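Local coordinates for protein serine protease pet (Escherichia coli, PDB 4OM9) that is a secreted autotransporter enterotoxin whose passenger domain carries a serine protease and probably cleaves host alpha-fodrin, at residues 517-523 against 573-579. Residues are numbered along the deposited sequence; the frame is centred on the assembly and turned at random.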
ATOM      1  N   GLN A 517      -6.097   3.274   3.553  1.00 31.96           N
ATOM      2  CA  GLN A 517      -6.482   2.165   2.690  1.00 35.25           C
ATOM      3  C   GLN A 517      -5.431   1.915   1.636  1.00 33.40           C
ATOM      4  O   GLN A 517      -4.583   2.781   1.383  1.00 31.38           O
ATOM      5  CB  GLN A 517      -7.824   2.444   2.001  1.00 37.49           C
ATOM      6  CG  GLN A 517      -7.752   3.600   0.999  1.00 36.89           C
ATOM      7  CD  GLN A 517      -8.902   3.600  -0.006  1.00 35.24           C
ATOM      8  OE1 GLN A 517     -10.075   3.738   0.361  1.00 32.27           O
ATOM      9  NE2 GLN A 517      -8.557   3.471  -1.295  1.00 34.33           N
ATOM     10  N   GLY A 518      -5.512   0.747   0.996  1.00 31.59           N
ATOM     11  CA  GLY A 518      -4.672   0.458  -0.152  1.00 31.29           C
ATOM     12  C   GLY A 518      -5.091   1.246  -1.389  1.00 30.88           C
ATOM     13  O   GLY A 518      -6.056   2.015  -1.373  1.00 30.86           O
ATOM     14  N   HIS A 519      -4.371   1.046  -2.482  1.00 32.71           N
ATOM     15  CA  HIS A 519      -4.683   1.767  -3.709  1.00 34.04           C
ATOM     16  C   HIS A 519      -5.100   0.800  -4.811  1.00 31.05           C
ATOM     17  O   HIS A 519      -4.403  -0.187  -5.101  1.00 31.37           O
ATOM     18  CB  HIS A 519      -3.482   2.629  -4.159  1.00 31.10           C
ATOM     19  CG  HIS A 519      -3.632   3.211  -5.534  1.00 29.64           C
ATOM     20  ND1 HIS A 519      -4.506   4.245  -5.820  1.00 28.81           N
ATOM     21  CD2 HIS A 519      -3.017   2.906  -6.705  1.00 28.92           C
ATOM     22  CE1 HIS A 519      -4.429   4.536  -7.106  1.00 28.65           C
ATOM     23  NE2 HIS A 519      -3.529   3.741  -7.665  1.00 28.70           N
ATOM     24  N   ALA A 520      -6.263   1.064  -5.397  1.00 31.47           N
ATOM     25  CA  ALA A 520      -6.754   0.234  -6.489  1.00 32.32           C
ATOM     26  C   ALA A 520      -5.852   0.487  -7.689  1.00 31.74           C
ATOM     27  O   ALA A 520      -5.629   1.645  -8.082  1.00 30.92           O
ATOM     28  CB  ALA A 520      -8.204   0.552  -6.818  1.00 33.01           C
ATOM     29  N   THR A 521      -5.297  -0.581  -8.243  1.00 32.22           N
ATOM     30  CA  THR A 521      -4.321  -0.428  -9.325  1.00 31.73           C
ATOM     31  C   THR A 521      -4.949   0.305 -10.504  1.00 31.68           C
ATOM     32  O   THR A 521      -6.047   0.007 -10.910  1.00 32.58           O
ATOM     33  CB  THR A 521      -3.763  -1.795  -9.716  1.00 32.49           C
ATOM     34  OG1 THR A 521      -2.947  -2.262  -8.633  1.00 33.07           O
ATOM     35  CG2 THR A 521      -2.919  -1.720 -11.007  1.00 32.20           C
ATOM     36  N   ASP A 522      -4.278   1.324 -11.004  1.00 30.73           N
ATOM     37  CA  ASP A 522      -4.799   2.049 -12.169  1.00 33.57           C
ATOM     38  C   ASP A 522      -4.645   1.247 -13.462  1.00 32.92           C
ATOM     39  O   ASP A 522      -3.636   0.572 -13.670  1.00 31.33           O
ATOM     40  CB  ASP A 522      -4.098   3.407 -12.339  1.00 37.32           C
ATOM     41  CG  ASP A 522      -4.180   4.270 -11.096  1.00 32.52           C
ATOM     42  OD1 ASP A 522      -5.301   4.687 -10.753  1.00 35.70           O
ATOM     43  OD2 ASP A 522      -3.132   4.549 -10.477  1.00 33.91           O
ATOM     44  N   HIS A 523      -5.656   1.322 -14.316  1.00 32.05           N
ATOM     45  CA  HIS A 523      -5.581   0.736 -15.632  1.00 32.70           C
ATOM     46  C   HIS A 523      -5.858   1.809 -16.662  1.00 32.42           C
ATOM     47  O   HIS A 523      -6.375   2.894 -16.349  1.00 31.98           O
ATOM     48  CB  HIS A 523      -6.572  -0.436 -15.795  1.00 37.42           C
ATOM     49  CG  HIS A 523      -6.318  -1.571 -14.861  1.00 35.41           C
ATOM     50  ND1 HIS A 523      -5.625  -2.708 -15.232  1.00 35.49           N
ATOM     51  CD2 HIS A 523      -6.617  -1.736 -13.545  1.00 35.25           C
ATOM     52  CE1 HIS A 523      -5.535  -3.529 -14.208  1.00 36.24           C
ATOM     53  NE2 HIS A 523      -6.123  -2.960 -13.166  1.00 41.87           N
ATOM     54  N   GLN A 573     -12.538  -4.719  -8.437  1.00 36.85           N
ATOM     55  CA  GLN A 573     -11.389  -5.371  -9.077  1.00 38.87           C
ATOM     56  C   GLN A 573     -10.548  -6.054  -7.993  1.00 39.47           C
ATOM     57  O   GLN A 573     -10.587  -5.655  -6.830  1.00 40.30           O
ATOM     58  CB  GLN A 573     -10.540  -4.374  -9.886  1.00 35.01           C
ATOM     59  CG  GLN A 573      -9.545  -3.554  -9.029  1.00 33.66           C
ATOM     60  CD  GLN A 573      -8.896  -2.413  -9.801  1.00 31.99           C
ATOM     61  OE1 GLN A 573      -9.524  -1.801 -10.671  1.00 30.83           O
ATOM     62  NE2 GLN A 573      -7.636  -2.140  -9.505  1.00 29.88           N
ATOM     63  N   PRO A 574      -9.780  -7.087  -8.364  1.00 35.23           N
ATOM     64  CA  PRO A 574      -9.028  -7.779  -7.312  1.00 34.33           C
ATOM     65  C   PRO A 574      -7.643  -7.204  -7.106  1.00 34.95           C
ATOM     66  O   PRO A 574      -6.984  -7.512  -6.119  1.00 34.59           O
ATOM     67  CB  PRO A 574      -8.937  -9.211  -7.852  1.00 35.59           C
ATOM     68  CG  PRO A 574      -8.820  -8.989  -9.361  1.00 34.66           C
ATOM     69  CD  PRO A 574      -9.751  -7.826  -9.647  1.00 35.19           C
ATOM     70  N   ASP A 575      -7.195  -6.369  -8.035  1.00 36.86           N
ATOM     71  CA  ASP A 575      -5.816  -5.919  -8.010  1.00 33.46           C
ATOM     72  C   ASP A 575      -5.655  -4.619  -7.228  1.00 31.79           C
ATOM     73  O   ASP A 575      -5.986  -3.535  -7.710  1.00 31.79           O
ATOM     74  CB  ASP A 575      -5.276  -5.764  -9.440  1.00 33.33           C
ATOM     75  CG  ASP A 575      -6.295  -5.149 -10.397  1.00 36.75           C
ATOM     76  OD1 ASP A 575      -7.464  -5.586 -10.386  1.00 37.18           O
ATOM     77  OD2 ASP A 575      -5.921  -4.241 -11.173  1.00 33.52           O
ATOM     78  N   TRP A 576      -5.117  -4.760  -6.020  1.00 34.45           N
ATOM     79  CA  TRP A 576      -4.921  -3.664  -5.086  1.00 34.27           C
ATOM     80  C   TRP A 576      -3.505  -3.661  -4.556  1.00 34.62           C
ATOM     81  O   TRP A 576      -2.969  -4.720  -4.165  1.00 33.84           O
ATOM     82  CB  TRP A 576      -5.896  -3.757  -3.890  1.00 35.72           C
ATOM     83  CG  TRP A 576      -7.306  -3.420  -4.246  1.00 36.38           C
ATOM     84  CD1 TRP A 576      -8.164  -4.171  -4.992  1.00 37.18           C
ATOM     85  CD2 TRP A 576      -8.017  -2.239  -3.883  1.00 37.32           C
ATOM     86  NE1 TRP A 576      -9.364  -3.526  -5.121  1.00 39.45           N
ATOM     87  CE2 TRP A 576      -9.302  -2.340  -4.449  1.00 37.24           C
ATOM     88  CE3 TRP A 576      -7.685  -1.094  -3.144  1.00 36.07           C
ATOM     89  CZ2 TRP A 576     -10.261  -1.347  -4.291  1.00 37.87           C
ATOM     90  CZ3 TRP A 576      -8.637  -0.109  -2.998  1.00 36.74           C
ATOM     91  CH2 TRP A 576      -9.909  -0.240  -3.567  1.00 36.71           C
ATOM     92  N   GLU A 577      -2.936  -2.461  -4.486  1.00 36.30           N
ATOM     93  CA  GLU A 577      -1.647  -2.258  -3.859  1.00 41.80           C
ATOM     94  C   GLU A 577      -1.785  -2.062  -2.350  1.00 37.48           C
ATOM     95  O   GLU A 577      -2.526  -1.201  -1.883  1.00 36.53           O
ATOM     96  CB  GLU A 577      -0.938  -1.060  -4.497  1.00 39.04           C
ATOM     97  CG  GLU A 577      -0.263  -1.411  -5.825  1.00 42.46           C
ATOM     98  CD  GLU A 577      -0.554  -0.409  -6.913  1.00 40.98           C
ATOM     99  OE1 GLU A 577      -0.774   0.776  -6.581  1.00 42.56           O
ATOM    100  OE2 GLU A 577      -0.572  -0.801  -8.098  1.00 40.20           O
ATOM    101  N   THR A 578      -1.053  -2.867  -1.598  1.00 35.69           N
ATOM    102  CA  THR A 578      -1.022  -2.758  -0.150  1.00 35.37           C
ATOM    103  C   THR A 578      -0.093  -1.627   0.257  1.00 34.72           C
ATOM    104  O   THR A 578       0.999  -1.484  -0.304  1.00 35.57           O
ATOM    105  CB  THR A 578      -0.572  -4.075   0.481  1.00 36.54           C
ATOM    106  OG1 THR A 578      -1.494  -5.088   0.085  1.00 38.34           O
ATOM    107  CG2 THR A 578      -0.546  -3.979   2.012  1.00 36.25           C
ATOM    108  N   ARG A 579      -0.531  -0.823   1.218  1.00 33.93           N
ATOM    109  CA  ARG A 579       0.197   0.374   1.592  1.00 33.40           C
ATOM    110  C   ARG A 579       0.617   0.277   3.044  1.00 33.61           C
ATOM    111  O   ARG A 579      -0.106  -0.321   3.846  1.00 33.69           O
ATOM    112  CB  ARG A 579      -0.660   1.627   1.360  1.00 32.41           C
ATOM    113  CG  ARG A 579      -1.069   1.820  -0.088  1.00 32.23           C
ATOM    114  CD  ARG A 579       0.172   1.988  -0.969  1.00 32.52           C
ATOM    115  NE  ARG A 579      -0.146   2.658  -2.226  1.00 32.11           N
ATOM    116  CZ  ARG A 579       0.535   2.471  -3.355  1.00 32.49           C
ATOM    117  NH1 ARG A 579       1.570   1.643  -3.362  1.00 33.35           N
ATOM    118  NH2 ARG A 579       0.187   3.106  -4.469  1.00 32.11           N
TER
HETATM  119  O   HOH W   1      -1.705   1.835  -9.971  1.00 30.72           O
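His519 and Glu577 form an antiparallel hydrogen-bonded pair, with His519 N to Glu577 O at 3.0 Å and Glu577 N to His519 O at 2.8 Å; Ala520 and Trp576 follow as a non-hydrogen-bonded pair, and beyond these two bridges Thr521 N bonds to Asp575 O. On the face bearing Ala520 and Trp576, Ala520 CB sits 3.6 Å from the centroid of the six-membered indole ring, only 7° off its normal, a CH-pi contact over the face. Indole NE1 donates to Gln573 O, which lies in the ring plane, through a bent bond that reaches the oxygen from above its carbonyl plane. Gln573 NE2 uses both hydrogens: one runs almost straight (175°) to a lone pair of Thr521 O at 3.0 Å, the other reaches Asp575 O, which thereby accepts two bonds. Chi1 of 81° sets Gln573 CG between its backbone N and carbonyl carbon, and the extended chain beyond it brings NE2 up to Thr521. On the face bearing His519 and Glu577, the Glu577 carboxylate accepts from Thr521 OG1 at 2.8 Å, a bond that meets OE2 from above the carboxylate plane. Glu577 OE1 lies at the edge of the His519 ring, whose NE2 bonds Asp522 OD2 while ND1 is taken by Asp499. Further along, the modelled separation of His523 NE2 and Asp575 OD2 is doubtfully short for a hydrogen bond; His523 ND1 is hydrogen-bonded to Asp15, from the N-terminal part of the chain. Strands 514-520 and 576-583 otherwise pair in parallel with other strands, so this short antiparallel ladder closes the base of a long, partly helical excursion from the right-handed beta-helix typical of autotransporter passenger domains.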